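Local coordinates for cGAS/DncV-like nucleotidyltransferase in E. coli homolog (Elizabethkingia meningoseptica ATCC 13253 = NBRC 12535, PDB 6E0O), which synthesises cyclic dinucleotide second messengers from nucleoside triphosphates with magnesium, as the signal-producing enzyme of a CBASS antiphage defence system, at residues 99-102 / 103-107; 127-130 / 131-134; 25-28 / 29-33. All blocks are in the same frame, centred on the assembly; numbering follows the deposited sequence.

Contact 1 of 3, residues 99-102 / 103-107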
loop_
_atom_site.group_PDB
_atom_site.type_symbol
_atom_site.label_atom_id
_atom_site.label_comp_id
_atom_site.label_asym_id
_atom_site.label_seq_id
_atom_site.Cartn_x
_atom_site.Cartn_y
_atom_site.Cartn_z
ATOM N N ASP A 99 8.935 -8.127 20.472
ATOM C CA ASP A 99 8.127 -9.305 20.766
ATOM C C ASP A 99 7.084 -8.989 21.826
ATOM O O ASP A 99 5.917 -9.381 21.697
ATOM C CB ASP A 99 9.005 -10.454 21.256
ATOM C CG ASP A 99 9.888 -11.017 20.179
ATOM O OD1 ASP A 99 9.573 -10.828 18.988
ATOM O OD2 ASP A 99 10.899 -11.664 20.527
ATOM N N GLU A 100 7.489 -8.276 22.881
ATOM C CA GLU A 100 6.556 -7.884 23.930
ATOM C C GLU A 100 5.500 -6.934 23.385
ATOM O O GLU A 100 4.319 -7.048 23.726
ATOM C CB GLU A 100 7.308 -7.195 25.066
ATOM C CG GLU A 100 8.319 -8.018 25.804
ATOM C CD GLU A 100 9.133 -7.144 26.750
ATOM O OE1 GLU A 100 10.261 -6.745 26.380
ATOM O OE2 GLU A 100 8.623 -6.818 27.841
ATOM N N LEU A 101 5.912 -5.967 22.556
ATOM C CA LEU A 101 4.944 -5.042 21.971
ATOM C C LEU A 101 3.876 -5.794 21.186
ATOM O O LEU A 101 2.680 -5.541 21.352
ATOM C CB LEU A 101 5.641 -4.024 21.071
ATOM C CG LEU A 101 4.695 -3.061 20.349
ATOM C CD1 LEU A 101 3.943 -2.169 21.324
ATOM C CD2 LEU A 101 5.471 -2.214 19.347
ATOM N N LYS A 102 4.290 -6.720 20.320
ATOM C CA LYS A 102 3.314 -7.405 19.482
ATOM C C LYS A 102 2.414 -8.301 20.320
ATOM O O LYS A 102 1.207 -8.384 20.072
ATOM C CB LYS A 102 4.017 -8.174 18.365
ATOM C CG LYS A 102 3.057 -8.791 17.372
ATOM C CD LYS A 102 3.763 -9.278 16.128
ATOM C CE LYS A 102 2.800 -9.884 15.135
ATOM N NZ LYS A 102 3.530 -10.436 13.969
ATOM N N ALA A 103 2.981 -8.977 21.320
ATOM C CA ALA A 103 2.166 -9.808 22.202
ATOM C C ALA A 103 1.163 -8.967 22.984
ATOM O O ALA A 103 0.004 -9.359 23.150
ATOM C CB ALA A 103 3.057 -10.590 23.165
ATOM N N ASP A 104 1.593 -7.805 23.473
ATOM C CA ASP A 104 0.690 -6.935 24.216
ATOM C C ASP A 104 -0.400 -6.379 23.310
ATOM O O ASP A 104 -1.550 -6.213 23.736
ATOM C CB ASP A 104 1.486 -5.795 24.851
ATOM C CG ASP A 104 2.351 -6.252 26.012
ATOM O OD1 ASP A 104 2.232 -7.422 26.450
ATOM O OD2 ASP A 104 3.162 -5.429 26.485
ATOM N N THR A 105 -0.052 -6.091 22.053
ATOM C CA THR A 105 -1.038 -5.627 21.083
ATOM C C THR A 105 -2.075 -6.710 20.828
ATOM O O THR A 105 -3.280 -6.445 20.819
ATOM C CB THR A 105 -0.331 -5.241 19.781
ATOM O OG1 THR A 105 0.616 -4.203 20.033
ATOM C CG2 THR A 105 -1.331 -4.735 18.763
ATOM N N GLU A 106 -1.617 -7.949 20.627
ATOM C CA GLU A 106 -2.540 -9.059 20.423
ATOM C C GLU A 106 -3.463 -9.227 21.623
ATOM O O GLU A 106 -4.669 -9.436 21.468
ATOM C CB GLU A 106 -1.737 -10.330 20.148
ATOM C CG GLU A 106 -2.583 -11.528 19.818
ATOM C CD GLU A 106 -1.764 -12.773 19.519
ATOM O OE1 GLU A 106 -0.516 -12.702 19.527
ATOM O OE2 GLU A 106 -2.373 -13.831 19.275
ATOM N N GLU A 107 -2.914 -9.098 22.830
ATOM C CA GLU A 107 -3.711 -9.242 24.043
ATOM C C GLU A 107 -4.763 -8.148 24.140
ATOM O O GLU A 107 -5.927 -8.418 24.450
ATOM C CB GLU A 107 -2.767 -9.187 25.237
ATOM C CG GLU A 107 -3.384 -9.393 26.573
ATOM C CD GLU A 107 -2.323 -9.582 27.639
ATOM O OE1 GLU A 107 -1.449 -10.459 27.464
ATOM O OE2 GLU A 107 -2.354 -8.840 28.640
#
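Thr105 turns its side chain back along helix 98-113 to Leu101, one helical turn earlier. Its CB lies 3.4 Å from Leu101 O and 3.5 Å from Lys102 O, close to two successive carbonyl oxygens. From there OG1, placed anti to the carbonyl carbon of its own residue (chi1 -60°), swings back and donates to Leu101 O at 2.8 Å. The hydroxyl arrives 40° out of the carbonyl plane, whereas Thr105 N reaches the same oxygen, at 2.9 Å, from the opposite face. Leu101 O is thus gripped by two donors of one residue, which fixes the rotation of the threonine and satisfies its hydroxyl inside a buried patch. Beside this, Leu101 CD1 approaches OG1 to 4.1 Å. Asp104, on the adjoining flank, sets its carboxylate carbon CG 3.1 Å from Glu100 O, and its OD2 accepts a hydrogen bond from Tyr96 OH. Lys102 runs extended away from the helix and ends in a salt bridge from NZ to Asp162 OD1, with a further bond to Lys120 O. The helix lies against the central sheet by its Leu101 and Thr105 face: both touch Met66 of strand 62-68 and Pro139 of strand 135-147, while Phe38 at the end of helix 21-38 closes over the same two residues.

Contact 2 of 3, residues 127-130 / 131-134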
loop_
_atom_site.group_PDB
_atom_site.type_symbol
_atom_site.label_atom_id
_atom_site.label_comp_id
_atom_site.label_asym_id
_atom_site.label_seq_id
_atom_site.Cartn_x
_atom_site.Cartn_y
_atom_site.Cartn_z
ATOM N N ASN A 127 -10.618 -9.815 12.427
ATOM C CA ASN A 127 -11.608 -10.135 11.415
ATOM C C ASN A 127 -12.864 -9.303 11.617
ATOM O O ASN A 127 -13.314 -9.084 12.747
ATOM C CB ASN A 127 -11.921 -11.621 11.467
ATOM C CG ASN A 127 -10.750 -12.456 11.003
ATOM O OD1 ASN A 127 -10.345 -13.402 11.664
ATOM N ND2 ASN A 127 -10.207 -12.107 9.846
ATOM N N GLY A 128 -13.420 -8.833 10.506
ATOM C CA GLY A 128 -14.602 -8.003 10.525
ATOM C C GLY A 128 -15.876 -8.812 10.701
ATOM O O GLY A 128 -15.874 -10.001 11.022
ATOM N N ASN A 129 -16.994 -8.129 10.496
ATOM C CA ASN A 129 -18.315 -8.722 10.656
ATOM C C ASN A 129 -19.291 -7.886 9.843
ATOM O O ASN A 129 -18.882 -7.079 8.999
ATOM C CB ASN A 129 -18.662 -8.855 12.144
ATOM C CG ASN A 129 -18.693 -7.525 12.860
ATOM O OD1 ASN A 129 -19.001 -6.499 12.273
ATOM N ND2 ASN A 129 -18.364 -7.539 14.143
ATOM N N SER A 130 -20.585 -8.090 10.084
ATOM C CA SER A 130 -21.597 -7.408 9.288
ATOM C C SER A 130 -21.457 -5.896 9.360
ATOM O O SER A 130 -21.918 -5.194 8.452
ATOM C CB SER A 130 -22.997 -7.780 9.777
ATOM O OG SER A 130 -23.221 -9.167 9.678
ATOM N N ASN A 131 -20.857 -5.378 10.436
ATOM C CA ASN A 131 -20.803 -3.941 10.664
ATOM C C ASN A 131 -19.405 -3.338 10.634
ATOM O O ASN A 131 -19.268 -2.124 10.842
ATOM C CB ASN A 131 -21.473 -3.598 12.001
ATOM C CG ASN A 131 -22.950 -3.901 12.002
ATOM O OD1 ASN A 131 -23.648 -3.641 11.021
ATOM N ND2 ASN A 131 -23.433 -4.471 13.093
ATOM N N ARG A 132 -18.367 -4.124 10.375
ATOM C CA ARG A 132 -17.031 -3.553 10.320
ATOM C C ARG A 132 -16.169 -4.365 9.372
ATOM O O ARG A 132 -16.301 -5.587 9.288
ATOM C CB ARG A 132 -16.385 -3.434 11.707
ATOM C CG ARG A 132 -15.860 -4.704 12.277
ATOM C CD ARG A 132 -15.137 -4.509 13.663
ATOM N NE ARG A 132 -14.636 -5.830 13.981
ATOM C CZ ARG A 132 -15.061 -6.609 14.959
ATOM N NH1 ARG A 132 -15.934 -6.166 15.852
ATOM N NH2 ARG A 132 -14.563 -7.828 15.054
ATOM N N ILE A 133 -15.290 -3.665 8.656
ATOM C CA ILE A 133 -14.325 -4.338 7.806
ATOM C C ILE A 133 -13.280 -5.032 8.672
ATOM O O ILE A 133 -13.093 -4.718 9.851
ATOM C CB ILE A 133 -13.663 -3.380 6.801
ATOM C CG1 ILE A 133 -12.910 -2.276 7.532
ATOM C CG2 ILE A 133 -14.712 -2.815 5.852
ATOM C CD1 ILE A 133 -12.171 -1.327 6.591
ATOM N N THR A 134 -12.572 -5.975 8.059
ATOM C CA THR A 134 -11.384 -6.554 8.657
ATOM C C THR A 134 -10.261 -5.529 8.681
ATOM O O THR A 134 -10.117 -4.701 7.775
ATOM C CB THR A 134 -10.974 -7.782 7.852
ATOM O OG1 THR A 134 -11.988 -8.782 8.005
ATOM C CG2 THR A 134 -9.644 -8.325 8.304
#
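Arg132 sends its guanidinium back across the hairpin to the arm of the loop that precedes the turn, where NH2 donates to Asn127 O at 2.9 Å. The bond meets the carbonyl nearly head-on, with a C=O...donor angle of 163°, and the oxygen sits near the guanidinium plane, slightly tilted from it. Over one face of that group comes Asn129 ND2, 3.5 Å from Arg132 CZ and displaced toward the rim, its amide plane turned 51° from the guanidinium. Nearer the open end, Thr134 OG1 takes the hydrogen of Gly128 N at 2.9 Å, its methyl lying alongside the Asn127 side chain. Gly128 passes close to the returning arm of the loop, its CA 3.2 Å from Arg132 O in a CA-H...O contact.

The second shell is the turn itself. Asn129 N donates to Arg132 O at 2.9 Å, while the return bond from Arg132 N to Asn129 O is weak at 3.3 Å. Asn129 OD1 accepts from Asn131 N at 2.8 Å; with CG held between the backbone N and carbonyl carbon (chi1 61°), the amide oxygen folds over the turn, which puts ND2 over the guanidinium face without a hydrogen bond to it. Farther out, helix 21-38 fixes the loop through Gln29, which accepts from Arg132 NH1, and Asn25, which donates to Asn131 O. The Ile133 side chain packs on Lys22, Cys23 and Ala26 of that helix.

Residues 129-132 form a type I beta turn whose first-position asparagine bonds to the third residue's N-H, an Asx turn. It is the hairpin connection between strands 124-126 and 135-147 of the nucleotidyltransferase sheet, and it leads straight into Asp136, a probable magnesium ligand.

Contact 3 of 3, residues 25-28 / 29-33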
loop_
_atom_site.group_PDB
_atom_site.type_symbol
_atom_site.label_atom_id
_atom_site.label_comp_id
_atom_site.label_asym_id
_atom_site.label_seq_id
_atom_site.Cartn_x
_atom_site.Cartn_y
_atom_site.Cartn_z
ATOM N N ASN A 25 -16.188 2.159 11.505
ATOM C CA ASN A 25 -16.498 1.309 12.653
ATOM C C ASN A 25 -15.279 0.500 13.077
ATOM O O ASN A 25 -14.981 0.377 14.269
ATOM C CB ASN A 25 -17.661 0.370 12.345
ATOM C CG ASN A 25 -18.992 1.077 12.327
ATOM O OD1 ASN A 25 -19.115 2.218 12.788
ATOM N ND2 ASN A 25 -20.006 0.397 11.806
ATOM N N ALA A 26 -14.573 -0.085 12.112
ATOM C CA ALA A 26 -13.371 -0.836 12.451
ATOM C C ALA A 26 -12.346 0.060 13.139
ATOM O O ALA A 26 -11.768 -0.315 14.167
ATOM C CB ALA A 26 -12.774 -1.475 11.198
ATOM N N ILE A 27 -12.093 1.246 12.578
ATOM C CA ILE A 27 -11.085 2.128 13.160
ATOM C C ILE A 27 -11.481 2.532 14.579
ATOM O O ILE A 27 -10.659 2.502 15.504
ATOM C CB ILE A 27 -10.823 3.343 12.250
ATOM C CG1 ILE A 27 -10.212 2.893 10.920
ATOM C CG2 ILE A 27 -9.913 4.343 12.951
ATOM C CD1 ILE A 27 -10.170 3.977 9.881
ATOM N N THR A 28 -12.747 2.905 14.775
ATOM C CA THR A 28 -13.204 3.321 16.098
ATOM C C THR A 28 -13.038 2.204 17.118
ATOM O O THR A 28 -12.505 2.419 18.217
ATOM C CB THR A 28 -14.667 3.759 16.016
ATOM O OG1 THR A 28 -14.756 4.909 15.161
ATOM C CG2 THR A 28 -15.236 4.086 17.401
ATOM N N GLN A 29 -13.521 1.008 16.788
ATOM C CA GLN A 29 -13.492 -0.085 17.750
ATOM C C GLN A 29 -12.066 -0.500 18.063
ATOM O O GLN A 29 -11.724 -0.745 19.226
ATOM C CB GLN A 29 -14.273 -1.279 17.216
ATOM C CG GLN A 29 -15.764 -1.058 17.134
ATOM C CD GLN A 29 -16.469 -2.254 16.534
ATOM O OE1 GLN A 29 -16.097 -3.393 16.801
ATOM N NE2 GLN A 29 -17.467 -2.004 15.697
ATOM N N ILE A 30 -11.227 -0.621 17.034
ATOM C CA ILE A 30 -9.852 -1.059 17.244
ATOM C C ILE A 30 -9.077 -0.010 18.025
ATOM O O ILE A 30 -8.311 -0.334 18.938
ATOM C CB ILE A 30 -9.193 -1.433 15.903
ATOM C CG1 ILE A 30 -9.819 -2.761 15.454
ATOM C CG2 ILE A 30 -7.697 -1.518 16.059
ATOM C CD1 ILE A 30 -9.602 -3.100 14.031
ATOM N N THR A 31 -9.264 1.264 17.682
ATOM C CA THR A 31 -8.588 2.326 18.412
ATOM C C THR A 31 -8.915 2.260 19.898
ATOM O O THR A 31 -8.013 2.352 20.736
ATOM C CB THR A 31 -8.967 3.677 17.812
ATOM O OG1 THR A 31 -8.477 3.752 16.465
ATOM C CG2 THR A 31 -8.379 4.811 18.615
ATOM N N ALA A 32 -10.193 2.059 20.243
ATOM C CA ALA A 32 -10.570 1.995 21.654
ATOM C C ALA A 32 -9.867 0.830 22.348
ATOM O O ALA A 32 -9.356 0.975 23.463
ATOM C CB ALA A 32 -12.090 1.886 21.793
ATOM N N ALA A 33 -9.823 -0.331 21.697
ATOM C CA ALA A 33 -9.166 -1.489 22.295
ATOM C C ALA A 33 -7.686 -1.218 22.543
ATOM O O ALA A 33 -7.143 -1.586 23.592
ATOM C CB ALA A 33 -9.363 -2.707 21.393
#
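Ile27 O takes two hydrogen bonds from Thr31, the hydroxyl OG1 at 2.7 Å and the backbone N at 2.9 Å. They come from opposite faces of the carbonyl plane, and OG1 stands 35° above it. The hydroxyl is directed back along the helix because it lies anti to the threonine's own carbonyl carbon (chi1 -64°). CB itself, placed by the backbone, lies 3.1 Å from Ile27 O. Ile27 flanks the pair with its branch methyl CG2, 3.8 Å from Thr31 OG1. Around the helix, Gln29 lays its extended side chain back past the carbonyl of Asn25, with CG 3.3 Å from Asn25 O and NE2 4.1 Å from Asn25 CB. Its OE1 is used elsewhere, accepting from Arg132 NH1, just as Asn25 ND2 donates to Asn131 O; the two amides together make a polar edge that receives the 127-134 hairpin. Ile30 covers Ala26 O with its long branch, CD1 coming to 3.5 Å from that oxygen, while the carbonyl is already bonded to Ile30 N. Thr28, on the exposed side, turns its hydroxyl back to Gln24 O. Helix 21-38 therefore shows different faces to its neighbours: Ile30 lies on Ala135 and Val137 of strand 135-147, Ile27 and Thr31 meet Leu46 and Ile44 of strand 42-47, and Gln29, Ile30 and Ala33 pack against Phe113 of helix 98-113.

Contacts 1 and 3 sit one on each of two helices laid against the same mixed sheet, with centres about 17 Å apart and no direct touch; Phe38 and Phe113 bridge between those helices. Both pair a threonine hydroxyl with a helix carbonyl, but that of contact 1 is buried against residues of strands 62-68 and 135-147 and Phe38, whereas that of contact 3 is partly exposed and lies near strand 42-47. Contact 2 is the most polar, a hairpin with an exposed turn and with Arg132 and Ile133 buried. It touches contact 3 directly through amide, guanidinium and backbone groups, but stays about 11 Å from contact 1 at nearest atoms.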